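Local coordinates for protein cytochrome P450 RhF (Acinetobacter radioresistens, PDB 6RO8) that is the heme domain of a self-sufficient cytochrome P450 and probably acts as a heme-dependent monooxygenase, at residues 141-146 with 176-181; 191-196 with 218-223; 226-231 with 258-263. All coordinates share one frame; numbering follows the deposited sequence.

Interaction 1. Residues 141-146 with 176-181; sequences QHFVRE and ALHFLG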
loop_
_atom_site.group_PDB
_atom_site.type_symbol
_atom_site.label_atom_id
_atom_site.label_comp_id
_atom_site.label_asym_id
_atom_site.label_seq_id
_atom_site.Cartn_x
_atom_site.Cartn_y
_atom_site.Cartn_z
ATOM N N GLN A 141 13.556 -9.216 -11.605
ATOM C CA GLN A 141 13.589 -10.328 -10.662
ATOM C C GLN A 141 15.024 -10.780 -10.382
ATOM O O GLN A 141 15.419 -10.945 -9.221
ATOM C CB GLN A 141 12.742 -11.476 -11.211
ATOM C CG GLN A 141 12.432 -12.572 -10.227
ATOM C CD GLN A 141 11.581 -13.655 -10.840
ATOM O OE1 GLN A 141 11.677 -13.927 -12.035
ATOM N NE2 GLN A 141 10.732 -14.272 -10.030
ATOM N N HIS A 142 15.824 -10.976 -11.436
ATOM C CA HIS A 142 17.243 -11.266 -11.255
ATOM C C HIS A 142 17.875 -10.264 -10.307
ATOM O O HIS A 142 18.665 -10.627 -9.427
ATOM C CB HIS A 142 17.974 -11.239 -12.603
ATOM C CG HIS A 142 19.451 -11.509 -12.506
ATOM N ND1 HIS A 142 20.045 -12.056 -11.386
ATOM C CD2 HIS A 142 20.452 -11.305 -13.395
ATOM C CE1 HIS A 142 21.344 -12.178 -11.589
ATOM N NE2 HIS A 142 21.618 -11.730 -12.801
ATOM N N PHE A 143 17.529 -8.984 -10.480
ATOM C CA PHE A 143 18.140 -7.923 -9.686
ATOM C C PHE A 143 17.728 -8.032 -8.227
ATOM O O PHE A 143 18.567 -7.892 -7.325
ATOM C CB PHE A 143 17.744 -6.576 -10.287
ATOM C CG PHE A 143 18.222 -5.387 -9.527
ATOM C CD1 PHE A 143 19.539 -5.003 -9.568
ATOM C CD2 PHE A 143 17.333 -4.616 -8.805
ATOM C CE1 PHE A 143 19.963 -3.882 -8.876
ATOM C CE2 PHE A 143 17.754 -3.498 -8.116
ATOM C CZ PHE A 143 19.062 -3.134 -8.145
ATOM N N VAL A 144 16.439 -8.291 -7.979
ATOM C CA VAL A 144 15.971 -8.538 -6.622
ATOM C C VAL A 144 16.745 -9.688 -5.993
ATOM O O VAL A 144 17.170 -9.608 -4.834
ATOM C CB VAL A 144 14.452 -8.806 -6.609
ATOM C CG1 VAL A 144 13.964 -8.948 -5.191
ATOM C CG2 VAL A 144 13.697 -7.659 -7.272
ATOM N N ARG A 145 16.962 -10.769 -6.743
ATOM C CA ARG A 145 17.603 -11.933 -6.137
ATOM C C ARG A 145 19.051 -11.655 -5.764
ATOM O O ARG A 145 19.530 -12.142 -4.734
ATOM C CB ARG A 145 17.516 -13.135 -7.060
ATOM C CG ARG A 145 17.511 -14.440 -6.291
ATOM C CD ARG A 145 16.413 -15.330 -6.817
ATOM N NE ARG A 145 16.225 -15.179 -8.257
ATOM C CZ ARG A 145 15.157 -15.603 -8.928
ATOM N NH1 ARG A 145 14.157 -16.202 -8.287
ATOM N NH2 ARG A 145 15.089 -15.423 -10.245
ATOM N N GLU A 146 19.769 -10.883 -6.580
ATOM C CA GLU A 146 21.129 -10.503 -6.205
ATOM C C GLU A 146 21.126 -9.688 -4.920
ATOM O O GLU A 146 21.959 -9.906 -4.033
ATOM C CB GLU A 146 21.792 -9.710 -7.331
ATOM C CG GLU A 146 22.201 -10.528 -8.539
ATOM C CD GLU A 146 23.372 -11.456 -8.262
ATOM O OE1 GLU A 146 24.505 -10.956 -8.040
ATOM O OE2 GLU A 146 23.163 -12.691 -8.277
ATOM N N ALA A 176 12.605 -0.262 -6.554
ATOM C CA ALA A 176 11.726 0.779 -7.088
ATOM C C ALA A 176 12.507 1.817 -7.887
ATOM O O ALA A 176 12.210 2.068 -9.063
ATOM C CB ALA A 176 10.952 1.446 -5.950
ATOM N N LEU A 177 13.490 2.457 -7.246
ATOM C CA LEU A 177 14.356 3.398 -7.950
ATOM C C LEU A 177 14.824 2.818 -9.272
ATOM O O LEU A 177 14.776 3.492 -10.304
ATOM C CB LEU A 177 15.558 3.755 -7.081
ATOM C CG LEU A 177 15.181 4.426 -5.777
ATOM C CD1 LEU A 177 16.421 4.569 -4.914
ATOM C CD2 LEU A 177 14.595 5.751 -6.113
ATOM N N HIS A 178 15.239 1.550 -9.263
ATOM C CA HIS A 178 15.758 0.929 -10.479
ATOM C C HIS A 178 14.658 0.691 -11.503
ATOM O O HIS A 178 14.871 0.909 -12.698
ATOM C CB HIS A 178 16.469 -0.376 -10.135
ATOM C CG HIS A 178 17.291 -0.918 -11.255
ATOM N ND1 HIS A 178 18.460 -0.322 -11.673
ATOM C CD2 HIS A 178 17.109 -1.997 -12.053
ATOM C CE1 HIS A 178 18.965 -1.011 -12.682
ATOM N NE2 HIS A 178 18.166 -2.035 -12.929
ATOM N N PHE A 179 13.487 0.242 -11.057
ATOM C CA PHE A 179 12.361 0.098 -11.971
ATOM C C PHE A 179 11.988 1.437 -12.600
ATOM O O PHE A 179 11.808 1.532 -13.817
ATOM C CB PHE A 179 11.172 -0.508 -11.229
ATOM C CG PHE A 179 9.952 -0.682 -12.083
ATOM C CD1 PHE A 179 9.890 -1.704 -13.033
ATOM C CD2 PHE A 179 8.858 0.156 -11.925
ATOM C CE1 PHE A 179 8.749 -1.876 -13.814
ATOM C CE2 PHE A 179 7.730 -0.002 -12.703
ATOM C CZ PHE A 179 7.670 -1.021 -13.651
ATOM N N LEU A 180 11.834 2.477 -11.780
ATOM C CA LEU A 180 11.714 3.825 -12.305
ATOM C C LEU A 180 13.062 4.232 -12.883
ATOM O O LEU A 180 14.051 3.508 -12.792
ATOM C CB LEU A 180 11.255 4.776 -11.203
ATOM C CG LEU A 180 10.013 4.274 -10.444
ATOM C CD1 LEU A 180 9.787 5.012 -9.130
ATOM C CD2 LEU A 180 8.779 4.392 -11.313
ATOM N N GLY A 181 13.126 5.371 -13.514
ATOM C CA GLY A 181 14.474 5.650 -13.987
ATOM C C GLY A 181 15.271 6.546 -13.054
ATOM O O GLY A 181 15.996 7.436 -13.515
#
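Phe143 and His178 are the backbone positions that come nearest across the contact, with their CA atoms 9.2 Å apart, so helix 134-155 and the last turn of helix 170-179 are bridged here by side chains alone. Both residues point their CB toward the opposite segment, and between them they account for essentially all of the 97 Å² buried. In each, CG lies anti to the backbone N (chi1 176° for Phe143, -167° for His178), which carries the ring outward from its helix and into the gap. The rings meet as a face-to-face stack: the centroid of the Phe143 ring is 4.5 Å from that of the His178 imidazole, and the planes are inclined by 22°. The overlap is not symmetrical. His178 CD2 stands over the centre of the phenyl face, 4.1 Å above the plane of Phe143, whereas Phe143 CZ lies over the imidazole of His178 displaced toward its rim. The nearest approach, 3.9 Å, is from Phe143 CE2, on the outer half of the phenyl, to His178 CB at the base of the imidazole. No hydrogen bond joins the segments, so the ring stack carries the contact, which lies at the protein surface with His178 exposed. Helical geometry is lost directly after Phe179, although the bond from Leu180 N to Ala176 O, 2.8 Å long, still closes the final turn. The imidazole of His178 also meets the ring of His140, one turn before Phe143. Beneath this outer stack Phe179 turns inward to touch the heme and packs against Phe132 and edge-to-face against His140, while Gln141 and Val144 seat helix 134-155 on helix 384-401, and Leu180 rests on the start of helix 240-250.

Interaction 2. Residues 191-196 with 218-223; sequences RKFAVA and GQFWEY
Phe193 reaches from helix 187-202 into an aromatic cluster with Phe220 and Tyr223 of helix 207-233, within the F-G helix pair that roofs the distal side of the P450 fold. The axes of the two short segments pass 9.7 Å apart, with N-to-C directions at 124°, and Phe193 supplies about half of the 248 Å² buried. Gln219 borders the cluster: its CB lies 3.8 Å from Phe193 CE1, while its amide runs on to Glu215, to which NE2 is hydrogen-bonded. At Phe220 the contact is reciprocal. Phe220 CA sits over the centre of the Phe193 ring, 3.7 Å from its centroid, and Phe193 CB in turn lies over the centre of the Phe220 ring, 3.8 Å from that centroid. The ring planes are nearly parallel, at 14°, but slid so far that each face is occupied mainly by the partner's CH group, a double CH-pi contact more than a ring stack. This follows from Phe220 holding CG anti to its own N (chi1 -162°), which sends the ring back along Phe193 toward helix 187-202. Met265, Met268 and Val269 of helix 257-270 also pack on Phe220. Tyr223, one turn on, closes the group with its ring oblique to Phe193 and its OH in a weak hydrogen bond to Asp185; its CB lies 3.5 Å from Phe193 CE2.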
loop_
_atom_site.group_PDB
_atom_site.type_symbol
_atom_site.label_atom_id
_atom_site.label_comp_id
_atom_site.label_asym_id
_atom_site.label_seq_id
_atom_site.Cartn_x
_atom_site.Cartn_y
_atom_site.Cartn_z
ATOM N N ARG A 191 13.611 7.787 2.503
ATOM C CA ARG A 191 12.714 7.131 3.437
ATOM C C ARG A 191 11.850 8.144 4.182
ATOM O O ARG A 191 10.624 7.993 4.247
ATOM C CB ARG A 191 13.508 6.271 4.406
ATOM C CG ARG A 191 12.651 5.234 5.076
ATOM C CD ARG A 191 13.278 4.803 6.370
ATOM N NE ARG A 191 12.579 3.664 6.957
ATOM C CZ ARG A 191 13.131 2.818 7.821
ATOM N NH1 ARG A 191 14.399 2.978 8.191
ATOM N NH2 ARG A 191 12.416 1.813 8.313
ATOM N N LYS A 192 12.453 9.195 4.741
ATOM C CA LYS A 192 11.606 10.087 5.520
ATOM C C LYS A 192 10.677 10.892 4.617
ATOM O O LYS A 192 9.565 11.238 5.034
ATOM C CB LYS A 192 12.442 10.979 6.447
ATOM C CG LYS A 192 13.532 11.767 5.816
ATOM C CD LYS A 192 14.320 12.534 6.885
ATOM C CE LYS A 192 14.970 11.586 7.896
ATOM N NZ LYS A 192 16.334 12.068 8.298
ATOM N N PHE A 193 11.088 11.153 3.376
ATOM C CA PHE A 193 10.155 11.655 2.370
ATOM C C PHE A 193 8.889 10.801 2.310
ATOM O O PHE A 193 7.770 11.333 2.262
ATOM C CB PHE A 193 10.828 11.680 0.998
ATOM C CG PHE A 193 11.535 12.967 0.684
ATOM C CD1 PHE A 193 11.385 14.076 1.496
ATOM C CD2 PHE A 193 12.357 13.067 -0.428
ATOM C CE1 PHE A 193 12.035 15.264 1.200
ATOM C CE2 PHE A 193 13.008 14.256 -0.726
ATOM C CZ PHE A 193 12.847 15.352 0.091
ATOM N N ALA A 194 9.047 9.474 2.318
ATOM C CA ALA A 194 7.889 8.592 2.231
ATOM C C ALA A 194 7.045 8.654 3.495
ATOM O O ALA A 194 5.808 8.619 3.427
ATOM C CB ALA A 194 8.340 7.159 1.975
ATOM N N VAL A 195 7.693 8.727 4.662
ATOM C CA VAL A 195 6.943 8.882 5.902
ATOM C C VAL A 195 6.121 10.160 5.859
ATOM O O VAL A 195 4.921 10.160 6.168
ATOM C CB VAL A 195 7.884 8.863 7.115
ATOM C CG1 VAL A 195 7.080 9.099 8.390
ATOM C CG2 VAL A 195 8.624 7.534 7.181
ATOM N N ALA A 196 6.751 11.267 5.450
ATOM C CA ALA A 196 6.040 12.542 5.444
ATOM C C ALA A 196 4.843 12.480 4.515
ATOM O O ALA A 196 3.762 12.974 4.852
ATOM C CB ALA A 196 6.966 13.690 5.046
ATOM N N GLY A 218 6.565 19.272 1.300
ATOM C CA GLY A 218 6.956 20.303 0.355
ATOM C C GLY A 218 8.296 20.010 -0.291
ATOM O O GLY A 218 8.440 20.065 -1.517
ATOM N N GLN A 219 9.300 19.688 0.528
ATOM C CA GLN A 219 10.609 19.350 -0.012
ATOM C C GLN A 219 10.525 18.154 -0.947
ATOM O O GLN A 219 11.113 18.163 -2.034
ATOM C CB GLN A 219 11.580 19.076 1.125
ATOM C CG GLN A 219 11.751 20.252 2.061
ATOM C CD GLN A 219 12.657 19.911 3.214
ATOM O OE1 GLN A 219 13.258 18.836 3.240
ATOM N NE2 GLN A 219 12.751 20.810 4.184
ATOM N N PHE A 220 9.795 17.117 -0.536
ATOM C CA PHE A 220 9.516 15.976 -1.404
ATOM C C PHE A 220 9.041 16.428 -2.784
ATOM O O PHE A 220 9.544 15.962 -3.809
ATOM C CB PHE A 220 8.468 15.081 -0.728
ATOM C CG PHE A 220 8.398 13.683 -1.275
ATOM C CD1 PHE A 220 9.295 13.246 -2.242
ATOM C CD2 PHE A 220 7.416 12.807 -0.822
ATOM C CE1 PHE A 220 9.215 11.962 -2.736
ATOM C CE2 PHE A 220 7.338 11.535 -1.303
ATOM C CZ PHE A 220 8.239 11.110 -2.265
ATOM N N TRP A 221 8.068 17.333 -2.827
ATOM C CA TRP A 221 7.612 17.879 -4.099
ATOM C C TRP A 221 8.758 18.546 -4.849
ATOM O O TRP A 221 8.962 18.302 -6.043
ATOM C CB TRP A 221 6.477 18.882 -3.864
ATOM C CG TRP A 221 5.900 19.431 -5.129
ATOM C CD1 TRP A 221 6.151 20.652 -5.688
ATOM C CD2 TRP A 221 4.976 18.775 -6.002
ATOM N NE1 TRP A 221 5.438 20.794 -6.855
ATOM C CE2 TRP A 221 4.709 19.657 -7.071
ATOM C CE3 TRP A 221 4.348 17.530 -5.983
ATOM C CZ2 TRP A 221 3.845 19.331 -8.110
ATOM C CZ3 TRP A 221 3.491 17.205 -7.018
ATOM C CH2 TRP A 221 3.247 18.104 -8.068
ATOM N N GLU A 222 9.511 19.403 -4.160
ATOM C CA GLU A 222 10.628 20.081 -4.799
ATOM C C GLU A 222 11.663 19.091 -5.299
ATOM O O GLU A 222 12.169 19.231 -6.419
ATOM C CB GLU A 222 11.263 21.057 -3.825
ATOM C CG GLU A 222 12.243 21.988 -4.463
ATOM C CD GLU A 222 12.618 23.102 -3.524
ATOM O OE1 GLU A 222 12.957 22.789 -2.363
ATOM O OE2 GLU A 222 12.566 24.285 -3.934
ATOM N N TYR A 223 11.987 18.083 -4.487
ATOM C CA TYR A 223 12.948 17.065 -4.900
ATOM C C TYR A 223 12.521 16.391 -6.207
ATOM O O TYR A 223 13.299 16.324 -7.167
ATOM C CB TYR A 223 13.125 16.022 -3.788
ATOM C CG TYR A 223 14.065 14.892 -4.169
ATOM C CD1 TYR A 223 15.450 15.059 -4.115
ATOM C CD2 TYR A 223 13.568 13.661 -4.588
ATOM C CE1 TYR A 223 16.312 14.034 -4.463
ATOM C CE2 TYR A 223 14.427 12.621 -4.946
ATOM C CZ TYR A 223 15.796 12.819 -4.881
ATOM O OH TYR A 223 16.660 11.809 -5.226
#

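Interaction 3. Residues 226-231 with 258-263; sequences RVLEKM and NYLHSM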
loop_
_atom_site.group_PDB
_atom_site.type_symbol
_atom_site.label_atom_id
_atom_site.label_comp_id
_atom_site.label_asym_id
_atom_site.label_seq_id
_atom_site.Cartn_x
_atom_site.Cartn_y
_atom_site.Cartn_z
ATOM N N ARG A 226 13.206 18.530 -9.250
ATOM C CA ARG A 226 14.589 18.502 -9.718
ATOM C C ARG A 226 14.902 17.181 -10.435
ATOM O O ARG A 226 15.567 17.166 -11.483
ATOM C CB ARG A 226 15.541 18.744 -8.523
ATOM C CG ARG A 226 17.051 18.844 -8.878
ATOM C CD ARG A 226 17.996 18.542 -7.684
ATOM N NE ARG A 226 17.974 17.141 -7.248
ATOM C CZ ARG A 226 19.017 16.482 -6.752
ATOM N NH1 ARG A 226 20.214 17.082 -6.678
ATOM N NH2 ARG A 226 18.891 15.202 -6.392
ATOM N N VAL A 227 14.396 16.067 -9.902
ATOM C CA VAL A 227 14.626 14.759 -10.514
ATOM C C VAL A 227 14.013 14.707 -11.907
ATOM O O VAL A 227 14.687 14.390 -12.896
ATOM C CB VAL A 227 14.061 13.638 -9.622
ATOM C CG1 VAL A 227 14.255 12.285 -10.281
ATOM C CG2 VAL A 227 14.714 13.652 -8.257
ATOM N N LEU A 228 12.710 14.987 -11.990
ATOM C CA LEU A 228 11.996 14.954 -13.258
ATOM C C LEU A 228 12.636 15.873 -14.280
ATOM O O LEU A 228 12.543 15.610 -15.485
ATOM C CB LEU A 228 10.532 15.344 -13.034
ATOM C CG LEU A 228 9.638 15.392 -14.269
ATOM C CD1 LEU A 228 9.515 14.003 -14.847
ATOM C CD2 LEU A 228 8.268 15.948 -13.942
ATOM N N GLU A 229 13.298 16.934 -13.816
ATOM C CA GLU A 229 13.943 17.868 -14.724
ATOM C C GLU A 229 15.203 17.265 -15.312
ATOM O O GLU A 229 15.450 17.389 -16.517
ATOM C CB GLU A 229 14.253 19.177 -13.995
ATOM C CG GLU A 229 14.398 20.388 -14.909
ATOM C CD GLU A 229 13.305 20.471 -15.968
ATOM O OE1 GLU A 229 12.133 20.162 -15.646
ATOM O OE2 GLU A 229 13.618 20.849 -17.122
ATOM N N LYS A 230 16.006 16.601 -14.479
ATOM C CA LYS A 230 17.214 15.949 -14.975
ATOM C C LYS A 230 16.878 14.792 -15.905
ATOM O O LYS A 230 17.514 14.622 -16.954
ATOM C CB LYS A 230 18.066 15.461 -13.806
ATOM C CG LYS A 230 18.325 16.516 -12.747
ATOM C CD LYS A 230 19.555 16.193 -11.909
ATOM C CE LYS A 230 19.486 16.855 -10.542
ATOM N NZ LYS A 230 20.628 16.493 -9.660
ATOM N N MET A 231 15.895 13.976 -15.533
ATOM C CA MET A 231 15.507 12.875 -16.405
ATOM C C MET A 231 14.965 13.401 -17.728
ATOM O O MET A 231 15.275 12.854 -18.798
ATOM C CB MET A 231 14.487 11.983 -15.694
ATOM C CG MET A 231 15.051 11.321 -14.441
ATOM S SD MET A 231 13.882 10.260 -13.562
ATOM C CE MET A 231 12.539 10.293 -14.734
ATOM N N ASN A 258 1.808 18.093 -15.303
ATOM C CA ASN A 258 1.495 17.946 -13.884
ATOM C C ASN A 258 1.426 16.483 -13.494
ATOM O O ASN A 258 1.874 16.100 -12.407
ATOM C CB ASN A 258 0.175 18.610 -13.524
ATOM C CG ASN A 258 -0.207 18.341 -12.084
ATOM O OD1 ASN A 258 -0.905 17.355 -11.774
ATOM N ND2 ASN A 258 0.266 19.195 -11.188
ATOM N N TYR A 259 0.841 15.650 -14.357
ATOM C CA TYR A 259 0.841 14.225 -14.065
ATOM C C TYR A 259 2.263 13.723 -13.890
ATOM O O TYR A 259 2.529 12.889 -13.020
ATOM C CB TYR A 259 0.131 13.431 -15.159
ATOM C CG TYR A 259 0.488 11.974 -15.057
ATOM C CD1 TYR A 259 -0.118 11.155 -14.106
ATOM C CD2 TYR A 259 1.481 11.425 -15.869
ATOM C CE1 TYR A 259 0.232 9.824 -13.997
ATOM C CE2 TYR A 259 1.842 10.118 -15.763
ATOM C CZ TYR A 259 1.222 9.310 -14.832
ATOM O OH TYR A 259 1.612 7.996 -14.756
ATOM N N LEU A 260 3.195 14.223 -14.700
ATOM C CA LEU A 260 4.582 13.795 -14.554
ATOM C C LEU A 260 5.109 14.138 -13.173
ATOM O O LEU A 260 5.678 13.284 -12.481
ATOM C CB LEU A 260 5.448 14.431 -15.641
ATOM C CG LEU A 260 5.512 13.685 -16.974
ATOM C CD1 LEU A 260 4.131 13.492 -17.591
ATOM C CD2 LEU A 260 6.442 14.429 -17.931
ATOM N N HIS A 261 4.894 15.375 -12.739
ATOM C CA HIS A 261 5.412 15.794 -11.449
ATOM C C HIS A 261 4.661 15.113 -10.314
ATOM O O HIS A 261 5.277 14.656 -9.341
ATOM C CB HIS A 261 5.325 17.313 -11.343
ATOM C CG HIS A 261 6.150 17.892 -10.241
ATOM N ND1 HIS A 261 6.454 19.235 -10.170
ATOM C CD2 HIS A 261 6.727 17.315 -9.162
ATOM C CE1 HIS A 261 7.182 19.459 -9.092
ATOM N NE2 HIS A 261 7.360 18.311 -8.461
ATOM N N SER A 262 3.334 15.014 -10.432
ATOM C CA SER A 262 2.547 14.362 -9.391
ATOM C C SER A 262 2.880 12.873 -9.298
ATOM O O SER A 262 3.091 12.341 -8.198
ATOM C CB SER A 262 1.052 14.586 -9.651
ATOM O OG SER A 262 0.711 15.976 -9.574
ATOM N N MET A 263 2.953 12.183 -10.442
ATOM C CA MET A 263 3.260 10.757 -10.406
ATOM C C MET A 263 4.664 10.515 -9.867
ATOM O O MET A 263 4.883 9.578 -9.095
ATOM C CB MET A 263 3.083 10.130 -11.793
ATOM C CG MET A 263 3.233 8.596 -11.829
ATOM S SD MET A 263 2.027 7.743 -10.783
ATOM C CE MET A 263 1.497 6.413 -11.843
#
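Leu228 packs on Leu260 and His261 where the G helix (207-233) lies over helix 257-270, the first part of the long central helix of the P450 fold, a helix-on-helix contact. It is small, burying 130 Å², and Leu228 contributes more than half. The nearest backbone positions are Leu228 and His261, whose CA atoms are 6.9 Å apart. Leu228 directs its CB at the other helix and holds CG anti to the backbone N (chi1 179°), so that its branched end reaches the backbone of helix 257-270 itself. Methyl CD2 does most of the touching, lying 3.6 Å from Leu260 CB; CD1 is more distant from the same atom, at 4.2 Å. Leu260 answers with the base of its side chain, which crosses that of Leu228 at about a right angle, and farther along it touches Val255. Met264, one turn after Leu260 on the same helix, also packs on Leu228. His261 has a different part to play. It offers its backbone and CB to Leu228, while its imidazole swings back along helix 207-233, where it stacks on the Trp221 ring and NE2 is hydrogen-bonded to Trp221 O. With no hydrogen bond between the two segments themselves, this polar fastening lies two turns before Leu228. Against the helix backbone, Leu228 CD2 rests 3.6 Å from His261 N and 4.2 Å from His261 CB.

Interactions 2 and 3 share helix 207-233 and have centres 14 Å apart; they are tied by the Trp221-His261 bond and by Trp221 CH2 packing 3.6 Å from Ser262 OG. Interaction 1 stands farther off, its centre 22 Å from that of interaction 2 and 20 Å from that of interaction 3, yet it touches the latter where Gly181 O packs 3.5 Å from Met231 SD. The contacting side chains lie away from the annotated sites, the heme being about 11 Å from His178 and about 13 Å from Phe220 and Leu260, although Phe179, next to His178 in the chain, touches the heme. Phe220 is about 10 Å from the bound histidine, so interaction 2 lies outside the shell of residues that touch it.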